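Local coordinates for putative metal-sulfur cluster biosynthesis proteins YuaD (PDB 1ORU), which is of unknown function but carries a MOSC domain, a family generally associated with binding molybdenum and pyridoxal phosphate, at residues T107-K110 against E111-I115; R155-L158 against G159-I163; G36-P39 against G40-H43. One frame throughout, in Å; residues are numbered along the deposited sequence.

In the fold
All three contacts are local type II turns within the MOSC domain family, and along the chain they come in the order contact 3, contact 1, contact 2. Contact 1 leads into strand 114-116 and contact 2 runs from the end of helix 149-156 to strand 163-169, two strands of the same mixed sheet. Their centres lie about 15 Å apart, and they meet where G162 N approaches T107 OG1 at 2.9 Å, probably a hydrogen bond. Contact 3 has its centre about 21 Å from that of contact 1 and about 23 Å from that of contact 2. Contacts 1 and 2 thus feed one sheet and are joined at T107 and G162, while contact 3 lies in a separate loop, between strands 30-33 and 47-49.

Contact 1 of 3, residues T107-K110 against E111-I115; sequences TSLK and EGSRI
One face of the K110 carbonyl plane receives both polar groups of S113: the backbone N and the hydroxyl OG approach K110 O from the same side, tilted 29° and 22° from that plane. Beside the same peptide unit, the E111 carboxylate folds back until OE1 lies 3.7 Å from K110 C; the bend at chi2 (87°) brings it there. The framework is a type II beta turn from K110 to S113, which delivers the chain into strand 114-116. Its closing bond runs from S113 N to K110 O at 3.1 Å, and S113 OG donates a second hydrogen bond to K110 O over 2.8 Å, so one carbonyl oxygen is gripped twice by one residue. Serine suits this place because its short hydroxyl, anti to its own carbonyl carbon, turns back over the turn. G112 takes the third position with a positive phi, where a side chain would press on the preceding carbonyl oxygen.

L109 packs along S113, with CG 3.5 Å from S113 CB and CD1 3.4 Å from S113 OG, while CD2 makes an apolar contact with I115 CD1 at 4.2 Å. Strand 178-184 lies against both residues: V181 and S183 touch the leucine, and S113 OG in turn accepts from Y184 N. Cutting L109 back to an alanine would probably strip S113 and I115 CD1 of these contacts and open a gap against V181. The K110 chain runs extended and exposed, while E111 packs on E111 of the second subunit. Beyond the turn, the R114 guanidinium has a salt bridge to E168 and reaches back through NH1 to G112 O, a weak hydrogen bond of 2.9 Å.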
loop_
_atom_site.group_PDB
_atom_site.type_symbol
_atom_site.label_atom_id
_atom_site.label_comp_id
_atom_site.label_asym_id
_atom_site.label_seq_id
_atom_site.Cartn_x
_atom_site.Cartn_y
_atom_site.Cartn_z
ATOM N N THR A 107 5.692 -14.342 -2.190
ATOM C CA THR A 107 4.852 -13.917 -1.084
ATOM C C THR A 107 5.568 -12.994 -0.099
ATOM O O THR A 107 4.925 -12.194 0.590
ATOM C CB THR A 107 4.267 -15.148 -0.357
ATOM O OG1 THR A 107 3.529 -15.939 -1.302
ATOM C CG2 THR A 107 3.328 -14.721 0.760
ATOM N N SER A 108 6.894 -13.078 -0.047
ATOM C CA SER A 108 7.663 -12.230 0.863
ATOM C C SER A 108 7.980 -10.844 0.302
ATOM O O SER A 108 8.527 -10.006 1.017
ATOM C CB SER A 108 8.975 -12.910 1.257
ATOM O OG SER A 108 8.731 -14.080 2.015
ATOM N N LEU A 109 7.662 -10.601 -0.966
ATOM C CA LEU A 109 7.942 -9.296 -1.565
ATOM C C LEU A 109 7.280 -8.213 -0.712
ATOM O O LEU A 109 6.060 -8.194 -0.550
ATOM C CB LEU A 109 7.407 -9.239 -2.995
ATOM C CG LEU A 109 7.800 -8.001 -3.808
ATOM C CD1 LEU A 109 9.306 -7.989 -4.053
ATOM C CD2 LEU A 109 7.053 -8.008 -5.129
ATOM N N LYS A 110 8.080 -7.297 -0.185
ATOM C CA LYS A 110 7.543 -6.258 0.685
ATOM C C LYS A 110 6.669 -5.200 0.024
ATOM O O LYS A 110 6.823 -4.887 -1.155
ATOM C CB LYS A 110 8.687 -5.583 1.446
ATOM C CG LYS A 110 9.399 -6.519 2.409
ATOM C CD LYS A 110 10.592 -5.854 3.076
ATOM C CE LYS A 110 11.322 -6.830 3.996
ATOM N NZ LYS A 110 12.589 -6.254 4.544
ATOM N N GLU A 111 5.728 -4.670 0.802
ATOM C CA GLU A 111 4.843 -3.621 0.320
ATOM C C GLU A 111 5.749 -2.468 -0.117
ATOM O O GLU A 111 6.752 -2.182 0.538
ATOM C CB GLU A 111 3.890 -3.166 1.440
ATOM C CG GLU A 111 2.826 -4.208 1.842
ATOM C CD GLU A 111 3.296 -5.192 2.916
ATOM O OE1 GLU A 111 4.519 -5.417 3.042
ATOM O OE2 GLU A 111 2.430 -5.756 3.631
ATOM N N GLY A 112 5.412 -1.816 -1.226
ATOM C CA GLY A 112 6.246 -0.724 -1.700
ATOM C C GLY A 112 7.118 -1.159 -2.866
ATOM O O GLY A 112 7.675 -0.327 -3.583
ATOM N N SER A 113 7.258 -2.471 -3.043
ATOM C CA SER A 113 8.041 -3.007 -4.151
ATOM C C SER A 113 7.239 -2.761 -5.424
ATOM O O SER A 113 6.021 -2.603 -5.376
ATOM C CB SER A 113 8.265 -4.516 -3.985
ATOM O OG SER A 113 9.036 -4.812 -2.829
ATOM N N ARG A 114 7.926 -2.731 -6.559
ATOM C CA ARG A 114 7.282 -2.522 -7.851
ATOM C C ARG A 114 7.623 -3.647 -8.812
ATOM O O ARG A 114 8.723 -4.198 -8.761
ATOM C CB ARG A 114 7.758 -1.211 -8.483
ATOM C CG ARG A 114 6.924 -0.000 -8.168
ATOM C CD ARG A 114 7.101 0.477 -6.745
ATOM N NE ARG A 114 6.527 1.811 -6.616
ATOM C CZ ARG A 114 6.834 2.673 -5.658
ATOM N NH1 ARG A 114 7.717 2.345 -4.718
ATOM N NH2 ARG A 114 6.276 3.880 -5.657
ATOM N N ILE A 115 6.666 -3.989 -9.671
ATOM C CA ILE A 115 6.847 -5.001 -10.713
ATOM C C ILE A 115 6.515 -4.268 -12.011
ATOM O O ILE A 115 5.372 -3.849 -12.227
ATOM C CB ILE A 115 5.884 -6.195 -10.549
ATOM C CG1 ILE A 115 6.177 -6.917 -9.231
ATOM C CG2 ILE A 115 6.047 -7.155 -11.731
ATOM C CD1 ILE A 115 5.221 -8.056 -8.926
#

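Contact 2 of 3, residues R155-L158 against G159-I163; sequences RHAL and GIRGI
A157 O and I160 N form the hydrogen bond that joins the two segments, 2.9 Å long and fairly straight at 159°. The N-H comes from above the carbonyl plane, 37° out of it. R161 N also approaches A157 O, at 3.1 Å, but its angle is too poor for a bond, which leaves I160 N as the donor across these segments.

This bond closes a type II beta turn from A157 to I160, which carries the chain off the end of helix 149-156 toward strand 163-169. L158 and G159 occupy its two corners. G159 has a positive phi, and a side chain there would run into L158 O, hence the glycine; L158, by contrast, can let its branched chain lean outward, with CB 3.4 Å from G159 N and an outside neighbour in D130.

I160 makes most of the van der Waals contacts. It swings CG1 between its backbone N and carbonyl carbon (chi1 56°), which brings CG1 to 3.3 Å from A157 O and CD1 equally close to H156 O. The same isoleucine rests on E79, I80 and K83 of helix 74-84, and an apolar branched residue suits that seam. The small A157 fits here too: its CB touches I80 and lies 4.2 Å from R161 CB.

Two outside hydrogen bonds flank the turn: K83 NZ reaches the backbone oxygen of H156 near the helix end, and the R161 chain, bent at chi2, sends NH2 to L94 O.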
loop_
_atom_site.group_PDB
_atom_site.type_symbol
_atom_site.label_atom_id
_atom_site.label_comp_id
_atom_site.label_asym_id
_atom_site.label_seq_id
_atom_site.Cartn_x
_atom_site.Cartn_y
_atom_site.Cartn_z
ATOM N N ARG A 155 -4.380 -24.002 5.505
ATOM C CA ARG A 155 -3.246 -24.289 6.372
ATOM C C ARG A 155 -1.900 -24.244 5.648
ATOM O O ARG A 155 -0.977 -23.552 6.074
ATOM C CB ARG A 155 -3.434 -25.669 7.008
ATOM C CG ARG A 155 -2.311 -26.105 7.932
ATOM C CD ARG A 155 -2.492 -27.558 8.347
ATOM N NE ARG A 155 -1.490 -27.991 9.319
ATOM C CZ ARG A 155 -1.371 -29.238 9.767
ATOM N NH1 ARG A 155 -2.194 -30.185 9.329
ATOM N NH2 ARG A 155 -0.434 -29.540 10.658
ATOM N N HIS A 156 -1.790 -24.979 4.548
ATOM C CA HIS A 156 -0.533 -25.042 3.819
ATOM C C HIS A 156 -0.212 -23.898 2.861
ATOM O O HIS A 156 0.935 -23.752 2.452
ATOM C CB HIS A 156 -0.439 -26.378 3.077
ATOM C CG HIS A 156 -0.328 -27.564 3.984
ATOM N ND1 HIS A 156 -1.288 -28.552 4.042
ATOM C CD2 HIS A 156 0.631 -27.919 4.872
ATOM C CE1 HIS A 156 -0.925 -29.464 4.925
ATOM N NE2 HIS A 156 0.235 -29.104 5.443
ATOM N N ALA A 157 -1.206 -23.087 2.514
ATOM C CA ALA A 157 -0.980 -21.979 1.588
ATOM C C ALA A 157 -0.487 -20.715 2.294
ATOM O O ALA A 157 0.047 -19.805 1.658
ATOM C CB ALA A 157 -2.262 -21.682 0.814
ATOM N N LEU A 158 -0.668 -20.658 3.609
ATOM C CA LEU A 158 -0.236 -19.496 4.377
ATOM C C LEU A 158 1.249 -19.228 4.156
ATOM O O LEU A 158 2.084 -20.117 4.335
ATOM C CB LEU A 158 -0.501 -19.711 5.869
ATOM C CG LEU A 158 -0.131 -18.527 6.769
ATOM C CD1 LEU A 158 -0.979 -17.322 6.395
ATOM C CD2 LEU A 158 -0.351 -18.900 8.227
ATOM N N GLY A 159 1.569 -17.999 3.754
ATOM C CA GLY A 159 2.952 -17.627 3.519
ATOM C C GLY A 159 3.468 -17.911 2.121
ATOM O O GLY A 159 4.594 -17.537 1.794
ATOM N N ILE A 160 2.663 -18.579 1.299
ATOM C CA ILE A 160 3.057 -18.902 -0.070
ATOM C C ILE A 160 1.867 -18.819 -1.016
ATOM O O ILE A 160 1.819 -19.517 -2.026
ATOM C CB ILE A 160 3.669 -20.332 -0.184
ATOM C CG1 ILE A 160 2.688 -21.374 0.363
ATOM C CG2 ILE A 160 4.993 -20.396 0.557
ATOM C CD1 ILE A 160 3.211 -22.817 0.276
ATOM N N ARG A 161 0.911 -17.955 -0.703
ATOM C CA ARG A 161 -0.266 -17.838 -1.548
ATOM C C ARG A 161 -0.208 -16.635 -2.492
ATOM O O ARG A 161 -1.174 -16.347 -3.195
ATOM C CB ARG A 161 -1.529 -17.785 -0.681
ATOM C CG ARG A 161 -2.829 -17.975 -1.457
ATOM C CD ARG A 161 -3.746 -16.796 -1.238
ATOM N NE ARG A 161 -5.005 -16.891 -1.974
ATOM C CZ ARG A 161 -5.134 -16.774 -3.293
ATOM N NH1 ARG A 161 -4.069 -16.560 -4.065
ATOM N NH2 ARG A 161 -6.340 -16.839 -3.840
ATOM N N GLY A 162 0.923 -15.937 -2.515
ATOM C CA GLY A 162 1.051 -14.795 -3.409
ATOM C C GLY A 162 0.759 -13.434 -2.797
ATOM O O GLY A 162 0.575 -13.304 -1.587
ATOM N N ILE A 163 0.692 -12.421 -3.657
ATOM C CA ILE A 163 0.457 -11.046 -3.232
ATOM C C ILE A 163 -0.643 -10.363 -4.035
ATOM O O ILE A 163 -1.134 -10.897 -5.036
ATOM C CB ILE A 163 1.742 -10.206 -3.411
ATOM C CG1 ILE A 163 2.111 -10.146 -4.906
ATOM C CG2 ILE A 163 2.882 -10.823 -2.609
ATOM C CD1 ILE A 163 3.378 -9.363 -5.231
#

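Contact 3 of 3, residues G36-P39 against G40-H43; sequences GGIP and GDLH. With SO4 (sulfate ion), chain C.
D41 turns its CB toward I38, and this first carbon already makes close contacts: it lies 3.0 Å from I38 O and 3.6 Å from I38 CB, with I38 CG2 a little farther on. CG stands anti to the backbone N (chi1 -180°), carrying the carboxylate onward to three partners. OD2 accepts the backbone N-H of H43 at 2.8 Å in a straight bond (163°), an Asx turn, although the donor sits well above the carboxylate plane. A water also donates to OD2 over 3.0 Å and accepts from I38 N, bridging the two segments. OD1 takes the N-H of A18. Aspartate suits the place because its short chain can bring both oxygens to backbone donors.

The carbon chain can sit so near because D41 N bonds to I38 O, 2.8 Å, closing a type II beta turn from I38 to D41. P39 supplies the fixed phi of the second position, and G40, with phi 87°, spares P39 O a clash.

From the ring edge, H43 NE2 makes a weak hydrogen bond of 3.3 Å to O1 of a sulfate ion, probably from the crystallisation liquor, which K48 also binds. The turn sits in the loop between strands 30-33 and 47-49, with I38 pressed on L31 and F33 of strand 30-33 and, like D41, on I17 of strand 5-17.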
loop_
_atom_site.group_PDB
_atom_site.type_symbol
_atom_site.label_atom_id
_atom_site.label_comp_id
_atom_site.label_asym_id
_atom_site.label_seq_id
_atom_site.Cartn_x
_atom_site.Cartn_y
_atom_site.Cartn_z
ATOM N N GLY A 36 -7.168 1.114 -11.235
ATOM C CA GLY A 36 -8.349 0.378 -10.819
ATOM C C GLY A 36 -8.206 -1.111 -11.085
ATOM O O GLY A 36 -8.932 -1.929 -10.509
ATOM N N GLY A 37 -7.275 -1.468 -11.967
ATOM C CA GLY A 37 -7.049 -2.870 -12.274
ATOM C C GLY A 37 -7.196 -3.209 -13.748
ATOM O O GLY A 37 -6.793 -2.432 -14.620
ATOM N N ILE A 38 -7.782 -4.373 -14.017
ATOM C CA ILE A 38 -8.006 -4.857 -15.380
ATOM C C ILE A 38 -9.437 -4.551 -15.827
ATOM O O ILE A 38 -10.390 -5.117 -15.292
ATOM C CB ILE A 38 -7.812 -6.389 -15.450
ATOM C CG1 ILE A 38 -6.392 -6.758 -15.027
ATOM C CG2 ILE A 38 -8.109 -6.891 -16.858
ATOM C CD1 ILE A 38 -6.254 -8.207 -14.622
ATOM N N PRO A 39 -9.609 -3.661 -16.816
ATOM C CA PRO A 39 -10.971 -3.353 -17.262
ATOM C C PRO A 39 -11.733 -4.631 -17.613
ATOM O O PRO A 39 -11.207 -5.513 -18.299
ATOM C CB PRO A 39 -10.738 -2.459 -18.476
ATOM C CG PRO A 39 -9.472 -1.738 -18.113
ATOM C CD PRO A 39 -8.620 -2.861 -17.561
ATOM N N GLY A 40 -12.963 -4.736 -17.121
ATOM C CA GLY A 40 -13.770 -5.910 -17.402
ATOM C C GLY A 40 -13.548 -7.048 -16.425
ATOM O O GLY A 40 -14.265 -8.048 -16.457
ATOM N N ASP A 41 -12.554 -6.900 -15.556
ATOM C CA ASP A 41 -12.245 -7.924 -14.565
ATOM C C ASP A 41 -13.140 -7.789 -13.338
ATOM O O ASP A 41 -13.611 -6.696 -13.024
ATOM C CB ASP A 41 -10.793 -7.808 -14.119
ATOM C CG ASP A 41 -10.423 -8.850 -13.093
ATOM O OD1 ASP A 41 -10.258 -10.024 -13.479
ATOM O OD2 ASP A 41 -10.312 -8.502 -11.896
ATOM N N LEU A 42 -13.340 -8.903 -12.639
ATOM C CA LEU A 42 -14.171 -8.949 -11.438
ATOM C C LEU A 42 -13.720 -8.010 -10.322
ATOM O O LEU A 42 -14.545 -7.535 -9.542
ATOM C CB LEU A 42 -14.216 -10.377 -10.890
ATOM C CG LEU A 42 -14.997 -10.624 -9.595
ATOM C CD1 LEU A 42 -16.471 -10.250 -9.785
ATOM C CD2 LEU A 42 -14.864 -12.090 -9.204
ATOM N N HIS A 43 -12.419 -7.746 -10.233
ATOM C CA HIS A 43 -11.916 -6.870 -9.183
ATOM C C HIS A 43 -11.480 -5.488 -9.650
ATOM O O HIS A 43 -10.721 -4.807 -8.955
ATOM C CB HIS A 43 -10.767 -7.549 -8.440
ATOM C CG HIS A 43 -11.167 -8.812 -7.748
ATOM N ND1 HIS A 43 -11.000 -10.057 -8.315
ATOM C CD2 HIS A 43 -11.776 -9.020 -6.557
ATOM C CE1 HIS A 43 -11.487 -10.978 -7.503
ATOM N NE2 HIS A 43 -11.965 -10.375 -6.428
HETATM S S SO4 C . -12.862 -10.202 -1.781
HETATM O O1 SO4 C . -12.490 -10.044 -3.210
HETATM O O2 SO4 C . -11.636 -10.418 -0.981
HETATM O O3 SO4 C . -13.564 -8.986 -1.301
HETATM O O4 SO4 C . -13.770 -11.367 -1.642
HETATM O O HOH W 1 -8.905 -5.910 -11.815
#